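Local coordinates for putative protein (Aquifex aeolicus, PDB 1T6T), which is of unknown function but carries a Toprim domain resembling that of RNase M5, and so may act on nucleic acid, at residues Ile66-Gln80 and Glu95-Ile109. Sequence-based numbering, arbitrary orientation.
Sequences ILLFDLDTHGERINQ and ENFRNFLKKWNIIHI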
ATOM      1  N   ILE B  66      14.888  -3.483  -9.004  1.00 12.34           N
ATOM      2  CA  ILE B  66      15.367  -2.536  -8.013  1.00 11.63           C
ATOM      3  C   ILE B  66      14.198  -2.221  -7.075  1.00 12.06           C
ATOM      4  O   ILE B  66      13.174  -1.697  -7.511  1.00 11.00           O
ATOM      5  CB  ILE B  66      15.848  -1.235  -8.684  1.00 12.93           C
ATOM      6  CG1 ILE B  66      17.072  -1.525  -9.564  1.00 11.37           C
ATOM      7  CG2 ILE B  66      16.171  -0.192  -7.623  1.00 12.48           C
ATOM      8  CD1 ILE B  66      17.481  -0.365 -10.452  1.00 14.43           C
ATOM      9  N   LEU B  67      14.339  -2.557  -5.797  1.00 12.21           N
ATOM     10  CA  LEU B  67      13.275  -2.290  -4.831  1.00 12.74           C
ATOM     11  C   LEU B  67      13.419  -0.879  -4.280  1.00 13.66           C
ATOM     12  O   LEU B  67      14.474  -0.514  -3.759  1.00 14.90           O
ATOM     13  CB  LEU B  67      13.328  -3.298  -3.678  1.00 14.08           C
ATOM     14  CG  LEU B  67      13.159  -4.768  -4.055  1.00 15.63           C
ATOM     15  CD1 LEU B  67      13.140  -5.609  -2.791  1.00 17.47           C
ATOM     16  CD2 LEU B  67      11.867  -4.960  -4.849  1.00 16.49           C
ATOM     17  N   LEU B  68      12.368  -0.079  -4.417  1.00 13.32           N
ATOM     18  CA  LEU B  68      12.395   1.295  -3.926  1.00 14.13           C
ATOM     19  C   LEU B  68      11.168   1.655  -3.113  1.00 14.94           C
ATOM     20  O   LEU B  68      10.447   2.586  -3.455  1.00 16.63           O
ATOM     21  CB  LEU B  68      12.513   2.296  -5.075  1.00 16.31           C
ATOM     22  CG  LEU B  68      13.886   2.838  -5.468  1.00 23.21           C
ATOM     23  CD1 LEU B  68      13.677   4.066  -6.346  1.00 22.03           C
ATOM     24  CD2 LEU B  68      14.695   3.210  -4.226  1.00 21.24           C
ATOM     25  N   PHE B  69      10.929   0.919  -2.038  1.00 15.58           N
ATOM     26  CA  PHE B  69       9.792   1.207  -1.179  1.00 16.32           C
ATOM     27  C   PHE B  69      10.229   2.203  -0.115  1.00 16.73           C
ATOM     28  O   PHE B  69      11.420   2.323   0.181  1.00 15.61           O
ATOM     29  CB  PHE B  69       9.285  -0.087  -0.556  1.00 16.18           C
ATOM     30  CG  PHE B  69       8.768  -1.055  -1.568  1.00 16.34           C
ATOM     31  CD1 PHE B  69       7.570  -0.806  -2.232  1.00 15.73           C
ATOM     32  CD2 PHE B  69       9.504  -2.183  -1.911  1.00 15.76           C
ATOM     33  CE1 PHE B  69       7.117  -1.665  -3.227  1.00 18.05           C
ATOM     34  CE2 PHE B  69       9.058  -3.049  -2.905  1.00 17.52           C
ATOM     35  CZ  PHE B  69       7.864  -2.790  -3.565  1.00 16.92           C
ATOM     36  N   ASP B  70       9.270   2.932   0.447  1.00 16.01           N
ATOM     37  CA  ASP B  70       9.586   3.924   1.464  1.00 17.10           C
ATOM     38  C   ASP B  70      10.334   3.310   2.637  1.00 16.91           C
ATOM     39  O   ASP B  70      10.277   2.104   2.859  1.00 17.19           O
ATOM     40  CB  ASP B  70       8.312   4.618   1.948  1.00 18.72           C
ATOM     41  CG  ASP B  70       7.594   5.355   0.829  1.00 20.84           C
ATOM     42  OD1 ASP B  70       8.251   5.699  -0.176  1.00 23.57           O
ATOM     43  OD2 ASP B  70       6.379   5.602   0.958  1.00 28.81           O
ATOM     44  N   LEU B  71      11.040   4.156   3.378  1.00 16.95           N
ATOM     45  CA  LEU B  71      11.836   3.707   4.507  1.00 18.83           C
ATOM     46  C   LEU B  71      11.097   3.687   5.837  1.00 21.30           C
ATOM     47  O   LEU B  71      11.722   3.640   6.890  1.00 25.04           O
ATOM     48  CB  LEU B  71      13.098   4.568   4.628  1.00 18.99           C
ATOM     49  CG  LEU B  71      14.085   4.449   3.461  1.00 21.04           C
ATOM     50  CD1 LEU B  71      15.252   5.394   3.668  1.00 22.92           C
ATOM     51  CD2 LEU B  71      14.580   3.017   3.356  1.00 22.18           C
ATOM     52  N   ASP B  72       9.771   3.719   5.792  1.00 22.27           N
ATOM     53  CA  ASP B  72       8.985   3.673   7.017  1.00 25.21           C
ATOM     54  C   ASP B  72       8.572   2.222   7.265  1.00 25.36           C
ATOM     55  O   ASP B  72       8.899   1.337   6.472  1.00 23.27           O
ATOM     56  CB  ASP B  72       7.761   4.594   6.900  1.00 26.66           C
ATOM     57  CG  ASP B  72       6.798   4.165   5.814  1.00 28.99           C
ATOM     58  OD1 ASP B  72       7.210   3.443   4.885  1.00 28.44           O
ATOM     59  OD2 ASP B  72       5.617   4.568   5.886  1.00 34.41           O
ATOM     60  N   THR B  73       7.873   1.969   8.366  1.00 25.41           N
ATOM     61  CA  THR B  73       7.453   0.610   8.694  1.00 25.22           C
ATOM     62  C   THR B  73       6.658  -0.049   7.575  1.00 22.27           C
ATOM     63  O   THR B  73       6.896  -1.207   7.231  1.00 22.27           O
ATOM     64  CB  THR B  73       6.600   0.585   9.974  1.00 27.36           C
ATOM     65  OG1 THR B  73       7.353   1.147  11.053  1.00 29.76           O
ATOM     66  CG2 THR B  73       6.210  -0.845  10.328  1.00 28.90           C
ATOM     67  N   HIS B  74       5.708   0.691   7.019  1.00 21.00           N
ATOM     68  CA  HIS B  74       4.867   0.190   5.942  1.00 21.75           C
ATOM     69  C   HIS B  74       5.713  -0.220   4.735  1.00 20.45           C
ATOM     70  O   HIS B  74       5.502  -1.280   4.148  1.00 19.02           O
ATOM     71  CB  HIS B  74       3.849   1.269   5.554  1.00 24.45           C
ATOM     72  CG  HIS B  74       2.919   0.867   4.451  1.00 28.04           C
ATOM     73  ND1 HIS B  74       3.226   1.036   3.119  1.00 28.98           N
ATOM     74  CD2 HIS B  74       1.685   0.311   4.487  1.00 29.66           C
ATOM     75  CE1 HIS B  74       2.219   0.603   2.379  1.00 31.47           C
ATOM     76  NE2 HIS B  74       1.272   0.157   3.185  1.00 30.40           N
ATOM     77  N   GLY B  75       6.677   0.623   4.378  1.00 18.83           N
ATOM     78  CA  GLY B  75       7.532   0.325   3.244  1.00 17.42           C
ATOM     79  C   GLY B  75       8.482  -0.838   3.483  1.00 15.78           C
ATOM     80  O   GLY B  75       8.763  -1.614   2.570  1.00 15.44           O
ATOM     81  N   GLU B  76       8.984  -0.961   4.707  1.00 15.66           N
ATOM     82  CA  GLU B  76       9.908  -2.035   5.045  1.00 15.79           C
ATOM     83  C   GLU B  76       9.225  -3.402   4.976  1.00 14.24           C
ATOM     84  O   GLU B  76       9.837  -4.384   4.558  1.00 14.28           O
ATOM     85  CB  GLU B  76      10.496  -1.798   6.437  1.00 16.73           C
ATOM     86  CG  GLU B  76      11.636  -2.738   6.818  1.00 20.10           C
ATOM     87  CD  GLU B  76      12.801  -2.699   5.836  1.00 23.70           C
ATOM     88  OE1 GLU B  76      13.198  -1.592   5.413  1.00 24.30           O
ATOM     89  OE2 GLU B  76      13.328  -3.779   5.498  1.00 25.79           O
ATOM     90  N   ARG B  77       7.963  -3.471   5.393  1.00 14.45           N
ATOM     91  CA  ARG B  77       7.226  -4.730   5.339  1.00 13.86           C
ATOM     92  C   ARG B  77       7.026  -5.148   3.884  1.00 12.72           C
ATOM     93  O   ARG B  77       7.211  -6.314   3.528  1.00 11.76           O
ATOM     94  CB  ARG B  77       5.866  -4.583   6.022  1.00 15.52           C
ATOM     95  CG  ARG B  77       5.960  -4.380   7.520  1.00 18.99           C
ATOM     96  CD  ARG B  77       4.607  -4.026   8.108  1.00 21.03           C
ATOM     97  NE  ARG B  77       4.658  -3.951   9.564  1.00 24.20           N
ATOM     98  CZ  ARG B  77       3.690  -3.446  10.319  1.00 26.20           C
ATOM     99  NH1 ARG B  77       2.591  -2.967   9.755  1.00 24.82           N
ATOM    100  NH2 ARG B  77       3.818  -3.426  11.641  1.00 27.25           N
ATOM    101  N   ILE B  78       6.649  -4.194   3.041  1.00 12.25           N
ATOM    102  CA  ILE B  78       6.442  -4.490   1.629  1.00 13.31           C
ATOM    103  C   ILE B  78       7.775  -4.863   0.981  1.00 13.24           C
ATOM    104  O   ILE B  78       7.847  -5.786   0.170  1.00 11.66           O
ATOM    105  CB  ILE B  78       5.834  -3.284   0.881  1.00 15.55           C
ATOM    106  CG1 ILE B  78       4.462  -2.959   1.466  1.00 19.95           C
ATOM    107  CG2 ILE B  78       5.703  -3.600  -0.606  1.00 14.95           C
ATOM    108  CD1 ILE B  78       3.776  -1.783   0.802  1.00 24.04           C
ATOM    109  N   ASN B  79       8.831  -4.144   1.348  1.00 12.23           N
ATOM    110  CA  ASN B  79      10.148  -4.425   0.800  1.00 13.53           C
ATOM    111  C   ASN B  79      10.534  -5.874   1.079  1.00 13.94           C
ATOM    112  O   ASN B  79      10.964  -6.592   0.182  1.00 13.63           O
ATOM    113  CB  ASN B  79      11.202  -3.507   1.419  1.00 14.68           C
ATOM    114  CG  ASN B  79      12.549  -3.628   0.732  1.00 15.26           C
ATOM    115  OD1 ASN B  79      12.733  -3.138  -0.380  1.00 15.61           O
ATOM    116  ND2 ASN B  79      13.491  -4.298   1.386  1.00 16.37           N
ATOM    117  N   GLN B  80      10.377  -6.297   2.330  1.00 14.18           N
ATOM    118  CA  GLN B  80      10.729  -7.660   2.718  1.00 15.35           C
ATOM    119  C   GLN B  80       9.888  -8.699   2.000  1.00 15.41           C
ATOM    120  O   GLN B  80      10.403  -9.723   1.546  1.00 14.52           O
ATOM    121  CB  GLN B  80      10.586  -7.837   4.230  1.00 17.32           C
ATOM    122  CG  GLN B  80      11.588  -7.027   5.030  1.00 24.35           C
ATOM    123  CD  GLN B  80      13.008  -7.201   4.512  1.00 26.92           C
ATOM    124  OE1 GLN B  80      13.512  -8.323   4.405  1.00 26.88           O
ATOM    125  NE2 GLN B  80      13.658  -6.088   4.183  1.00 28.08           N
ATOM    126  N   GLU B  95      18.885  -3.949  -3.707  1.00 16.16           N
ATOM    127  CA  GLU B  95      18.467  -3.091  -2.600  1.00 16.26           C
ATOM    128  C   GLU B  95      19.472  -1.966  -2.378  1.00 14.88           C
ATOM    129  O   GLU B  95      19.296  -1.140  -1.486  1.00 15.58           O
ATOM    130  CB  GLU B  95      18.348  -3.899  -1.303  1.00 17.07           C
ATOM    131  CG  GLU B  95      17.164  -4.836  -1.237  1.00 17.42           C
ATOM    132  CD  GLU B  95      17.056  -5.513   0.114  1.00 21.95           C
ATOM    133  OE1 GLU B  95      17.858  -6.432   0.395  1.00 22.27           O
ATOM    134  OE2 GLU B  95      16.177  -5.113   0.905  1.00 21.75           O
ATOM    135  N   ASN B  96      20.524  -1.936  -3.187  1.00 16.08           N
ATOM    136  CA  ASN B  96      21.553  -0.915  -3.037  1.00 17.56           C
ATOM    137  C   ASN B  96      21.049   0.520  -3.101  1.00 15.98           C
ATOM    138  O   ASN B  96      21.495   1.364  -2.333  1.00 16.72           O
ATOM    139  CB  ASN B  96      22.660  -1.105  -4.077  1.00 21.43           C
ATOM    140  CG  ASN B  96      23.394  -2.421  -3.910  1.00 25.11           C
ATOM    141  OD1 ASN B  96      23.679  -2.847  -2.793  1.00 27.28           O
ATOM    142  ND2 ASN B  96      23.714  -3.065  -5.024  1.00 27.42           N
ATOM    143  N   PHE B  97      20.129   0.809  -4.012  1.00 14.75           N
ATOM    144  CA  PHE B  97      19.623   2.170  -4.131  1.00 13.10           C
ATOM    145  C   PHE B  97      18.808   2.582  -2.921  1.00 13.19           C
ATOM    146  O   PHE B  97      18.957   3.697  -2.411  1.00 14.21           O
ATOM    147  CB  PHE B  97      18.801   2.312  -5.413  1.00 13.83           C
ATOM    148  CG  PHE B  97      19.644   2.382  -6.651  1.00 12.25           C
ATOM    149  CD1 PHE B  97      20.263   3.572  -7.020  1.00 16.15           C
ATOM    150  CD2 PHE B  97      19.853   1.247  -7.428  1.00 14.31           C
ATOM    151  CE1 PHE B  97      21.083   3.632  -8.150  1.00 16.16           C
ATOM    152  CE2 PHE B  97      20.670   1.295  -8.557  1.00 15.33           C
ATOM    153  CZ  PHE B  97      21.285   2.491  -8.917  1.00 17.18           C
ATOM    154  N   ARG B  98      17.950   1.684  -2.459  1.00 12.45           N
ATOM    155  CA  ARG B  98      17.128   1.967  -1.295  1.00 13.17           C
ATOM    156  C   ARG B  98      18.013   2.097  -0.056  1.00 13.90           C
ATOM    157  O   ARG B  98      17.833   3.007   0.750  1.00 13.29           O
ATOM    158  CB  ARG B  98      16.101   0.848  -1.089  1.00 11.71           C
ATOM    159  CG  ARG B  98      15.168   1.079   0.093  1.00 10.61           C
ATOM    160  CD  ARG B  98      14.021   0.078   0.084  1.00 14.25           C
ATOM    161  NE  ARG B  98      13.065   0.307   1.167  1.00 15.10           N
ATOM    162  CZ  ARG B  98      13.177  -0.199   2.390  1.00 17.56           C
ATOM    163  NH1 ARG B  98      14.208  -0.974   2.697  1.00 17.30           N
ATOM    164  NH2 ARG B  98      12.251   0.060   3.305  1.00 17.23           N
ATOM    165  N   ASN B  99      18.969   1.187   0.095  1.00 15.89           N
ATOM    166  CA  ASN B  99      19.850   1.234   1.257  1.00 17.26           C
ATOM    167  C   ASN B  99      20.687   2.501   1.305  1.00 17.34           C
ATOM    168  O   ASN B  99      21.023   2.984   2.386  1.00 18.20           O
ATOM    169  CB  ASN B  99      20.768   0.010   1.301  1.00 18.19           C
ATOM    170  CG  ASN B  99      20.025  -1.259   1.655  1.00 18.40           C
ATOM    171  OD1 ASN B  99      18.945  -1.216   2.251  1.00 18.56           O
ATOM    172  ND2 ASN B  99      20.605  -2.400   1.303  1.00 19.80           N
ATOM    173  N   PHE B 100      21.026   3.040   0.140  1.00 17.57           N
ATOM    174  CA  PHE B 100      21.824   4.256   0.091  1.00 19.72           C
ATOM    175  C   PHE B 100      21.060   5.438   0.695  1.00 19.46           C
ATOM    176  O   PHE B 100      21.647   6.288   1.368  1.00 19.94           O
ATOM    177  CB  PHE B 100      22.217   4.581  -1.349  1.00 22.42           C
ATOM    178  CG  PHE B 100      23.513   5.331  -1.460  1.00 28.03           C
ATOM    179  CD1 PHE B 100      24.728   4.657  -1.375  1.00 30.32           C
ATOM    180  CD2 PHE B 100      23.522   6.714  -1.611  1.00 29.74           C
ATOM    181  CE1 PHE B 100      25.938   5.353  -1.437  1.00 32.06           C
ATOM    182  CE2 PHE B 100      24.725   7.418  -1.673  1.00 30.64           C
ATOM    183  CZ  PHE B 100      25.935   6.734  -1.585  1.00 31.19           C
ATOM    184  N   LEU B 101      19.752   5.482   0.464  1.00 16.84           N
ATOM    185  CA  LEU B 101      18.924   6.565   0.984  1.00 17.40           C
ATOM    186  C   LEU B 101      18.853   6.584   2.508  1.00 18.80           C
ATOM    187  O   LEU B 101      18.522   7.610   3.107  1.00 18.44           O
ATOM    188  CB  LEU B 101      17.501   6.469   0.415  1.00 17.21           C
ATOM    189  CG  LEU B 101      17.325   6.619  -1.100  1.00 17.49           C
ATOM    190  CD1 LEU B 101      15.849   6.480  -1.460  1.00 15.71           C
ATOM    191  CD2 LEU B 101      17.859   7.968  -1.552  1.00 17.09           C
ATOM    192  N   LYS B 102      19.159   5.454   3.135  1.00 18.56           N
ATOM    193  CA  LYS B 102      19.108   5.363   4.588  1.00 20.95           C
ATOM    194  C   LYS B 102      20.080   6.316   5.281  1.00 22.38           C
ATOM    195  O   LYS B 102      19.922   6.613   6.465  1.00 22.29           O
ATOM    196  CB  LYS B 102      19.385   3.925   5.031  1.00 20.81           C
ATOM    197  CG  LYS B 102      18.314   2.938   4.590  1.00 20.48           C
ATOM    198  CD  LYS B 102      18.673   1.513   4.981  1.00 21.57           C
ATOM    199  CE  LYS B 102      17.557   0.551   4.618  1.00 22.82           C
ATOM    200  NZ  LYS B 102      17.914  -0.853   4.961  1.00 23.03           N
ATOM    201  N   LYS B 103      21.072   6.804   4.542  1.00 22.06           N
ATOM    202  CA  LYS B 103      22.057   7.717   5.109  1.00 25.08           C
ATOM    203  C   LYS B 103      21.627   9.176   4.996  1.00 24.69           C
ATOM    204  O   LYS B 103      22.241  10.054   5.601  1.00 24.33           O
ATOM    205  CB  LYS B 103      23.416   7.532   4.426  1.00 27.93           C
ATOM    206  CG  LYS B 103      23.463   8.013   2.981  1.00 33.39           C
ATOM    207  CD  LYS B 103      24.826   7.751   2.346  1.00 38.24           C
ATOM    208  CE  LYS B 103      25.104   6.259   2.217  1.00 40.03           C
ATOM    209  NZ  LYS B 103      26.474   5.988   1.697  1.00 43.49           N
ATOM    210  N   TRP B 104      20.575   9.437   4.226  1.00 21.56           N
ATOM    211  CA  TRP B 104      20.097  10.804   4.055  1.00 21.24           C
ATOM    212  C   TRP B 104      18.744  11.028   4.711  1.00 19.44           C
ATOM    213  O   TRP B 104      18.085  10.085   5.142  1.00 18.41           O
ATOM    214  CB  TRP B 104      20.018  11.168   2.568  1.00 22.46           C
ATOM    215  CG  TRP B 104      21.347  11.106   1.871  1.00 25.61           C
ATOM    216  CD1 TRP B 104      22.568  11.413   2.403  1.00 26.45           C
ATOM    217  CD2 TRP B 104      21.586  10.737   0.508  1.00 27.16           C
ATOM    218  NE1 TRP B 104      23.552  11.255   1.456  1.00 26.36           N
ATOM    219  CE2 TRP B 104      22.978  10.843   0.284  1.00 28.24           C
ATOM    220  CE3 TRP B 104      20.759  10.329  -0.548  1.00 27.34           C
ATOM    221  CZ2 TRP B 104      23.563  10.555  -0.956  1.00 30.13           C
ATOM    222  CZ3 TRP B 104      21.341  10.042  -1.780  1.00 29.00           C
ATOM    223  CH2 TRP B 104      22.731  10.157  -1.972  1.00 29.83           C
ATOM    224  N   ASN B 105      18.334  12.287   4.788  1.00 19.81           N
ATOM    225  CA  ASN B 105      17.064  12.610   5.410  1.00 20.73           C
ATOM    226  C   ASN B 105      15.900  12.458   4.442  1.00 20.49           C
ATOM    227  O   ASN B 105      15.412  13.430   3.864  1.00 18.75           O
ATOM    228  CB  ASN B 105      17.087  14.025   5.975  1.00 22.61           C
ATOM    229  CG  ASN B 105      15.862  14.328   6.801  1.00 25.24           C
ATOM    230  OD1 ASN B 105      15.024  13.451   7.025  1.00 23.53           O
ATOM    231  ND2 ASN B 105      15.747  15.566   7.265  1.00 28.83           N
ATOM    232  N   ILE B 106      15.461  11.219   4.272  1.00 19.82           N
ATOM    233  CA  ILE B 106      14.352  10.919   3.385  1.00 20.43           C
ATOM    234  C   ILE B 106      13.659   9.661   3.887  1.00 19.04           C
ATOM    235  O   ILE B 106      14.300   8.763   4.434  1.00 20.22           O
ATOM    236  CB  ILE B 106      14.843  10.689   1.936  1.00 21.26           C
ATOM    237  CG1 ILE B 106      13.650  10.427   1.013  1.00 22.39           C
ATOM    238  CG2 ILE B 106      15.817   9.522   1.895  1.00 21.61           C
ATOM    239  CD1 ILE B 106      14.010  10.392  -0.463  1.00 24.08           C
ATOM    240  N   ILE B 107      12.344   9.612   3.732  1.00 17.82           N
ATOM    241  CA  ILE B 107      11.588   8.440   4.146  1.00 17.73           C
ATOM    242  C   ILE B 107      10.750   7.952   2.975  1.00 17.60           C
ATOM    243  O   ILE B 107      10.733   6.762   2.666  1.00 17.36           O
ATOM    244  CB  ILE B 107      10.654   8.754   5.326  1.00 17.17           C
ATOM    245  CG1 ILE B 107      11.480   9.003   6.592  1.00 17.19           C
ATOM    246  CG2 ILE B 107       9.681   7.598   5.542  1.00 17.99           C
ATOM    247  CD1 ILE B 107      12.322   7.815   7.033  1.00 19.12           C
ATOM    248  N   HIS B 108      10.068   8.891   2.323  1.00 18.89           N
ATOM    249  CA  HIS B 108       9.201   8.586   1.189  1.00 18.88           C
ATOM    250  C   HIS B 108       9.871   8.955  -0.126  1.00 19.25           C
ATOM    251  O   HIS B 108      10.361  10.071  -0.288  1.00 18.89           O
ATOM    252  CB  HIS B 108       7.888   9.355   1.335  1.00 18.20           C
ATOM    253  CG  HIS B 108       7.178   9.092   2.624  1.00 20.30           C
ATOM    254  ND1 HIS B 108       6.537   7.902   2.891  1.00 20.79           N
ATOM    255  CD2 HIS B 108       7.032   9.855   3.734  1.00 22.15           C
ATOM    256  CE1 HIS B 108       6.027   7.941   4.109  1.00 22.46           C
ATOM    257  NE2 HIS B 108       6.313   9.116   4.643  1.00 23.62           N
ATOM    258  N   ILE B 109       9.888   8.013  -1.067  1.00 20.22           N
ATOM    259  CA  ILE B 109      10.500   8.245  -2.366  1.00 21.35           C
ATOM    260  C   ILE B 109       9.882   9.479  -3.011  1.00 20.51           C
ATOM    261  O   ILE B 109      10.535  10.205  -3.755  1.00 19.44           O
ATOM    262  CB  ILE B 109      10.297   7.027  -3.301  1.00 23.60           C
ATOM    263  CG1 ILE B 109      10.736   5.741  -2.587  1.00 27.32           C
ATOM    264  CG2 ILE B 109      11.082   7.224  -4.588  1.00 25.58           C
ATOM    265  CD1 ILE B 109      12.160   5.761  -2.057  1.00 27.03           C
TER
HETATM  266  O   HOH W   1      17.141  -0.624  -4.289  1.00 13.77           O
HETATM  267  O   HOH W   2      15.881  -2.983   4.669  1.00 28.08           O
HETATM  268  O   HOH W   3      16.421  -5.696   3.406  1.00 36.48           O
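Glu76 OE1 is gripped twice by one guanidinium: Arg98 NH2 reaches it at 2.8 Å and Arg98 NH1 at 3.0 Å, both from the same face of the carboxylate, giving an end-on salt bridge to a single oxygen. Two backbone carbonyls take the NE/NH2 edge, Arg98 NE binding Phe69 O at 2.8 Å and Arg98 NH2 also donating to Asp70 O; all of these acceptors lie close to the guanidinium plane. Arg98 extends from CG to NE with CG anti to its backbone N (chi1 -179°), which carries the group from helix 96-101 across to the turn after strand 64-67. Its faces are covered as well: Leu71 CD2 sits 3.6 Å above the centre of one, while the Asn79 amide stacks on the other, 15° from parallel. That amide is held in turn by Asn79 ND2 donating to Glu95 OE2; the other oxygen of Glu95, OE1, forms a salt bridge with Lys83 NZ. Strand 64-67, the turn and helix 73-88 form a beta-alpha unit of the Toprim fold, the strand lying in its parallel four-stranded sheet, and the Asp70-Leu71-Asp72 sequence matches the DxD signature that in Toprim relatives typically helps bind metal. Asp70 is tied by both oxygens: OD1 accepts from Ile109 N, and OD2 from His108 ND1 at 3.0 Å, a nearly straight bond (178°) lying in the imidazole plane but rising steeply from the carboxylate. Alongside, Leu71 N donates to Ile107 O at 2.7 Å, and Asp72 caps helix 73-88 through OD1 to Gly75 N. Deeper in, Leu68 CD2 packs among Phe97, Leu101 and Ile109, and Leu68 also touches Leu15 of helix 8-18.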